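Local coordinates for protein beta-fructofuranosidase (Bifidobacterium adolescentis, PDB 6NOB) that probably hydrolyses terminal non-reducing beta-D-fructofuranoside residues, such as the fructose unit of sucrose, as a glycoside hydrolase of family 32, at residues Gly12-Leu17 and Ser80-Leu85; Ala519-Val524 and Gln582-Phe587. All blocks are in the same frame, centred on the assembly; numbering follows the deposited sequence.

Interaction 1: Gly12-Leu17 and Ser80-Leu85; sequences GGYRQL and SECDDL
Tyr14 and Cys82 make the tightly packed half of this contact. Cys82 CB sits over one face of the tyrosine ring, a CH-pi contact 3.8 Å from the centroid, while Cys82 SG approaches obliquely, 3.6 Å from Tyr14 CE2. The phenol OH is hydrogen-bonded to Gly89 O. Beside the ring, the start of strand 16-23 pairs with the end of strand 72-80 through a classic beta bulge: Arg15 N and, weakly, Gln16 N both turn to Ser80 O, and Ser80 N returns a bond of 2.9 Å to Gln16 O. The more solvent-facing side is polar. Arg15 CG lies beside the backbone N (chi1 -56°), and the chain then runs extended past Glu81 O, which accepts from Arg15 NH1 (3.0 Å), to a salt bridge with Asp83. Arg15 NH1 and NH2 both grip Asp83 OD1 from the same face of the carboxylate, 37-47° out of its plane; Arg15 NH2 to Asp83 OD1 is 2.9 Å. A water accepts from Asp83 N and donates to Gly13 O. Gln16 OE1 lies 3.3 Å from Glu81 CG; Gln16 NE2 bonds to Asp18 and Glu81 OE1 to His248. The salt bridge, together with the Tyr14-Cys82 packing, probably holds the loop after strand 72-80 to the residues leading into strand 16-23.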
loop_
_atom_site.group_PDB
_atom_site.type_symbol
_atom_site.label_atom_id
_atom_site.label_comp_id
_atom_site.label_asym_id
_atom_site.label_seq_id
_atom_site.Cartn_x
_atom_site.Cartn_y
_atom_site.Cartn_z
ATOM N N GLY A 12 11.385 -5.522 -30.203
ATOM C CA GLY A 12 10.034 -5.285 -30.681
ATOM C C GLY A 12 9.838 -3.825 -31.043
ATOM O O GLY A 12 10.654 -3.220 -31.748
ATOM N N GLY A 13 8.749 -3.242 -30.551
ATOM C CA GLY A 13 8.466 -1.843 -30.783
ATOM C C GLY A 13 9.058 -0.892 -29.773
ATOM O O GLY A 13 8.794 0.313 -29.838
ATOM N N TYR A 14 9.861 -1.393 -28.839
ATOM C CA TYR A 14 10.427 -0.570 -27.781
ATOM C C TYR A 14 11.724 0.085 -28.240
ATOM O O TYR A 14 12.437 -0.436 -29.101
ATOM C CB TYR A 14 10.661 -1.409 -26.523
ATOM C CG TYR A 14 9.367 -1.833 -25.864
ATOM C CD1 TYR A 14 8.685 -2.967 -26.287
ATOM C CD2 TYR A 14 8.811 -1.079 -24.843
ATOM C CE1 TYR A 14 7.494 -3.347 -25.693
ATOM C CE2 TYR A 14 7.624 -1.448 -24.245
ATOM C CZ TYR A 14 6.969 -2.581 -24.672
ATOM O OH TYR A 14 5.785 -2.945 -24.074
ATOM N N ARG A 15 12.017 1.248 -27.656
ATOM C CA ARG A 15 13.158 2.058 -28.058
ATOM C C ARG A 15 14.185 2.247 -26.954
ATOM O O ARG A 15 15.221 2.879 -27.196
ATOM C CB ARG A 15 12.691 3.442 -28.531
ATOM C CG ARG A 15 11.671 3.428 -29.656
ATOM C CD ARG A 15 11.211 4.845 -29.962
ATOM N NE ARG A 15 10.319 4.909 -31.113
ATOM C CZ ARG A 15 8.995 4.809 -31.042
ATOM N NH1 ARG A 15 8.404 4.635 -29.867
ATOM N NH2 ARG A 15 8.263 4.885 -32.145
ATOM N N GLN A 16 13.939 1.723 -25.757
ATOM C CA GLN A 16 14.764 2.048 -24.605
ATOM C C GLN A 16 14.853 0.840 -23.687
ATOM O O GLN A 16 13.859 0.138 -23.475
ATOM C CB GLN A 16 14.186 3.255 -23.863
ATOM C CG GLN A 16 14.988 3.727 -22.673
ATOM C CD GLN A 16 14.391 4.977 -22.059
ATOM O OE1 GLN A 16 14.234 5.996 -22.731
ATOM N NE2 GLN A 16 14.038 4.901 -20.781
ATOM N N LEU A 17 16.047 0.601 -23.149
ATOM C CA LEU A 17 16.301 -0.496 -22.223
ATOM C C LEU A 17 16.737 0.087 -20.889
ATOM O O LEU A 17 17.753 0.789 -20.817
ATOM C CB LEU A 17 17.369 -1.446 -22.772
ATOM C CG LEU A 17 17.838 -2.565 -21.840
ATOM C CD1 LEU A 17 16.708 -3.545 -21.549
ATOM C CD2 LEU A 17 19.036 -3.285 -22.435
ATOM N N SER A 80 11.096 -0.058 -22.601
ATOM C CA SER A 80 10.154 1.042 -22.458
ATOM C C SER A 80 10.226 1.933 -23.694
ATOM O O SER A 80 10.957 1.653 -24.649
ATOM C CB SER A 80 10.432 1.830 -21.170
ATOM O OG SER A 80 9.589 2.963 -21.068
ATOM N N GLU A 81 9.432 3.008 -23.668
ATOM C CA GLU A 81 9.400 4.025 -24.723
ATOM C C GLU A 81 8.916 3.456 -26.056
ATOM O O GLU A 81 9.430 3.800 -27.122
ATOM C CB GLU A 81 10.758 4.708 -24.883
ATOM C CG GLU A 81 11.139 5.580 -23.697
ATOM C CD GLU A 81 10.047 6.564 -23.318
ATOM O OE1 GLU A 81 9.746 6.682 -22.111
ATOM O OE2 GLU A 81 9.488 7.218 -24.223
ATOM N N CYS A 82 7.916 2.589 -25.997
ATOM C CA CYS A 82 7.199 2.174 -27.190
ATOM C C CYS A 82 6.130 3.207 -27.542
ATOM O O CYS A 82 5.933 4.201 -26.838
ATOM C CB CYS A 82 6.598 0.784 -26.976
ATOM S SG CYS A 82 5.260 0.728 -25.768
ATOM N N ASP A 83 5.459 2.989 -28.670
ATOM C CA ASP A 83 4.283 3.784 -28.984
ATOM C C ASP A 83 3.166 3.436 -28.010
ATOM O O ASP A 83 2.974 2.270 -27.654
ATOM C CB ASP A 83 3.827 3.538 -30.423
ATOM C CG ASP A 83 4.735 4.194 -31.447
ATOM O OD1 ASP A 83 5.595 5.005 -31.046
ATOM O OD2 ASP A 83 4.584 3.896 -32.655
ATOM N N ASP A 84 2.442 4.461 -27.559
ATOM C CA ASP A 84 1.298 4.294 -26.663
ATOM C C ASP A 84 1.706 3.539 -25.396
ATOM O O ASP A 84 1.182 2.471 -25.072
ATOM C CB ASP A 84 0.143 3.595 -27.386
ATOM C CG ASP A 84 -0.308 4.349 -28.624
ATOM O OD1 ASP A 84 -0.614 5.554 -28.510
ATOM O OD2 ASP A 84 -0.344 3.740 -29.714
ATOM N N LEU A 85 2.672 4.124 -24.685
ATOM C CA LEU A 85 3.210 3.491 -23.486
ATOM C C LEU A 85 2.133 3.273 -22.432
ATOM O O LEU A 85 2.164 2.269 -21.710
ATOM C CB LEU A 85 4.347 4.347 -22.928
ATOM C CG LEU A 85 5.295 3.748 -21.894
ATOM C CD1 LEU A 85 5.759 2.369 -22.327
ATOM C CD2 LEU A 85 6.480 4.678 -21.697
HETATM O O HOH W 1 6.238 1.369 -30.670
#

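Interaction 2: Ala519-Val524 and Gln582-Phe587; sequences AYYANV and QVEVFF
Tyr521 and Glu584 meet through their polar ends on one face of an antiparallel strand pair. The phenol OH of Tyr521 donates to Glu584 OE2 at 2.6 Å, reaching it on the anti side and 19° out of the carboxylate plane; OE1 is bonded to Tyr494 OH. With CG anti to the backbone N (chi1 158°), the Tyr521 ring leans across to the neighbouring strand and presents its edge to the face of Phe586, Tyr521 CD2 lying 3.5 Å from Phe586 CZ. On the same face Gln582 NE2 donates to Asn523 OD1 at 3.1 Å, nearly straight at the hydrogen (168°) but from well off the plane of the Asn523 carbonyl. A phenylalanine in place of Tyr521 would probably keep the aromatic contact but leave Glu584 OE2 without its hydroxyl donor in a buried setting. The opposite face is apolar: Tyr520 CE1 rests 3.6 Å from Phe587 CB, the pairs Ala522-Val585 and Val524-Val583 continue it, and the Tyr520 hydroxyl bonds to Leu536 O. Six backbone bonds join Tyr520 with Phe587, Ala522 with Val585 and Val524 with Val583; the backbones of Tyr521 and Asn523 bond to Arg630 and Asp628 of strand 624-632, and that of Glu584 to Phe595. Two hydroxyls thus hold the buried Glu584 carboxylate and probably offset part of the cost of burying its charge.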
loop_
_atom_site.group_PDB
_atom_site.type_symbol
_atom_site.label_atom_id
_atom_site.label_comp_id
_atom_site.label_asym_id
_atom_site.label_seq_id
_atom_site.Cartn_x
_atom_site.Cartn_y
_atom_site.Cartn_z
ATOM N N ALA A 519 -8.082 -20.257 -5.219
ATOM C CA ALA A 519 -8.506 -18.867 -5.353
ATOM C C ALA A 519 -10.008 -18.862 -5.573
ATOM O O ALA A 519 -10.483 -19.356 -6.599
ATOM C CB ALA A 519 -7.783 -18.171 -6.510
ATOM N N TYR A 520 -10.755 -18.311 -4.618
ATOM C CA TYR A 520 -12.208 -18.397 -4.667
ATOM C C TYR A 520 -12.835 -17.188 -3.989
ATOM O O TYR A 520 -12.177 -16.423 -3.281
ATOM C CB TYR A 520 -12.712 -19.686 -4.006
ATOM C CG TYR A 520 -12.447 -19.759 -2.516
ATOM C CD1 TYR A 520 -11.249 -20.265 -2.028
ATOM C CD2 TYR A 520 -13.397 -19.326 -1.597
ATOM C CE1 TYR A 520 -11.002 -20.340 -0.668
ATOM C CE2 TYR A 520 -13.158 -19.392 -0.237
ATOM C CZ TYR A 520 -11.960 -19.902 0.222
ATOM O OH TYR A 520 -11.719 -19.972 1.576
ATOM N N TYR A 521 -14.138 -17.043 -4.211
ATOM C CA TYR A 521 -14.980 -16.074 -3.530
ATOM C C TYR A 521 -16.126 -16.827 -2.869
ATOM O O TYR A 521 -16.634 -17.804 -3.427
ATOM C CB TYR A 521 -15.512 -15.024 -4.521
ATOM C CG TYR A 521 -16.773 -14.307 -4.088
ATOM C CD1 TYR A 521 -18.029 -14.807 -4.408
ATOM C CD2 TYR A 521 -16.704 -13.119 -3.372
ATOM C CE1 TYR A 521 -19.181 -14.153 -4.014
ATOM C CE2 TYR A 521 -17.849 -12.457 -2.981
ATOM C CZ TYR A 521 -19.084 -12.978 -3.301
ATOM O OH TYR A 521 -20.227 -12.322 -2.906
ATOM N N ALA A 522 -16.533 -16.386 -1.680
ATOM C CA ALA A 522 -17.640 -17.032 -0.984
ATOM C C ALA A 522 -18.528 -15.995 -0.315
ATOM O O ALA A 522 -18.030 -15.084 0.353
ATOM C CB ALA A 522 -17.132 -18.035 0.055
ATOM N N ASN A 523 -19.839 -16.147 -0.494
ATOM C CA ASN A 523 -20.848 -15.311 0.153
ATOM C C ASN A 523 -21.748 -16.231 0.969
ATOM O O ASN A 523 -22.510 -17.023 0.403
ATOM C CB ASN A 523 -21.650 -14.521 -0.882
ATOM C CG ASN A 523 -22.669 -13.588 -0.249
ATOM O OD1 ASN A 523 -22.651 -13.360 0.960
ATOM N ND2 ASN A 523 -23.560 -13.041 -1.067
ATOM N N VAL A 524 -21.660 -16.130 2.294
ATOM C CA VAL A 524 -22.376 -17.013 3.208
ATOM C C VAL A 524 -23.354 -16.182 4.027
ATOM O O VAL A 524 -22.988 -15.129 4.561
ATOM C CB VAL A 524 -21.408 -17.780 4.130
ATOM C CG1 VAL A 524 -22.174 -18.749 5.025
ATOM C CG2 VAL A 524 -20.364 -18.513 3.305
ATOM N N GLN A 582 -23.891 -11.938 7.466
ATOM C CA GLN A 582 -23.318 -12.121 6.139
ATOM C C GLN A 582 -21.803 -12.180 6.249
ATOM O O GLN A 582 -21.184 -11.301 6.857
ATOM C CB GLN A 582 -23.728 -10.998 5.183
ATOM C CG GLN A 582 -23.236 -11.221 3.760
ATOM C CD GLN A 582 -23.711 -10.157 2.791
ATOM O OE1 GLN A 582 -24.167 -9.085 3.194
ATOM N NE2 GLN A 582 -23.606 -10.449 1.500
ATOM N N VAL A 583 -21.212 -13.216 5.660
ATOM C CA VAL A 583 -19.765 -13.372 5.582
ATOM C C VAL A 583 -19.384 -13.446 4.111
ATOM O O VAL A 583 -19.826 -14.353 3.394
ATOM C CB VAL A 583 -19.278 -14.619 6.335
ATOM C CG1 VAL A 583 -17.782 -14.797 6.133
ATOM C CG2 VAL A 583 -19.614 -14.513 7.814
ATOM N N GLU A 584 -18.576 -12.491 3.659
ATOM C CA GLU A 584 -18.077 -12.457 2.292
ATOM C C GLU A 584 -16.565 -12.631 2.324
ATOM O O GLU A 584 -15.866 -11.875 3.006
ATOM C CB GLU A 584 -18.464 -11.146 1.600
ATOM C CG GLU A 584 -18.373 -11.206 0.091
ATOM C CD GLU A 584 -18.951 -9.980 -0.595
ATOM O OE1 GLU A 584 -18.529 -8.850 -0.272
ATOM O OE2 GLU A 584 -19.831 -10.150 -1.464
ATOM N N VAL A 585 -16.065 -13.628 1.595
ATOM C CA VAL A 585 -14.667 -14.038 1.676
ATOM C C VAL A 585 -14.036 -13.987 0.292
ATOM O O VAL A 585 -14.576 -14.557 -0.663
ATOM C CB VAL A 585 -14.522 -15.453 2.267
ATOM C CG1 VAL A 585 -13.055 -15.834 2.375
ATOM C CG2 VAL A 585 -15.206 -15.538 3.622
ATOM N N PHE A 586 -12.895 -13.309 0.189
ATOM C CA PHE A 586 -12.009 -13.387 -0.970
ATOM C C PHE A 586 -10.710 -14.034 -0.503
ATOM O O PHE A 586 -9.972 -13.441 0.292
ATOM C CB PHE A 586 -11.717 -12.008 -1.565
ATOM C CG PHE A 586 -12.911 -11.314 -2.164
ATOM C CD1 PHE A 586 -13.818 -10.641 -1.363
ATOM C CD2 PHE A 586 -13.097 -11.295 -3.537
ATOM C CE1 PHE A 586 -14.904 -9.986 -1.915
ATOM C CE2 PHE A 586 -14.183 -10.643 -4.097
ATOM C CZ PHE A 586 -15.088 -9.987 -3.282
ATOM N N PHE A 587 -10.423 -15.240 -0.989
ATOM C CA PHE A 587 -9.132 -15.875 -0.747
ATOM C C PHE A 587 -8.416 -16.062 -2.074
ATOM O O PHE A 587 -8.933 -16.732 -2.974
ATOM C CB PHE A 587 -9.267 -17.218 -0.032
ATOM C CG PHE A 587 -7.943 -17.834 0.306
ATOM C CD1 PHE A 587 -7.197 -17.351 1.368
ATOM C CD2 PHE A 587 -7.421 -18.864 -0.462
ATOM C CE1 PHE A 587 -5.965 -17.899 1.676
ATOM C CE2 PHE A 587 -6.189 -19.415 -0.160
ATOM C CZ PHE A 587 -5.460 -18.930 0.911
#

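Overall arrangement
Interactions 1 and 2 belong to separate beta-rich parts of one chain and do not touch: their centres are 40 Å apart and their nearest atoms about 27 Å. They follow one another in sequence, interaction 1 near the N-terminus and interaction 2 toward the C-terminus, with the strands of the family 32 catalytic propeller between them. Residues 12-17 lead into, and 80-85 leave, the two central strands of a four-stranded antiparallel sheet in the N-terminal region, whereas 519-524 and 582-587 are central neighbours in one sheet of the C-terminal beta-sandwich. The former is a partly exposed strand-to-loop junction, the latter buried sheet pairing. Both lie in regions flanking the propeller, which in family 32 carries the active site.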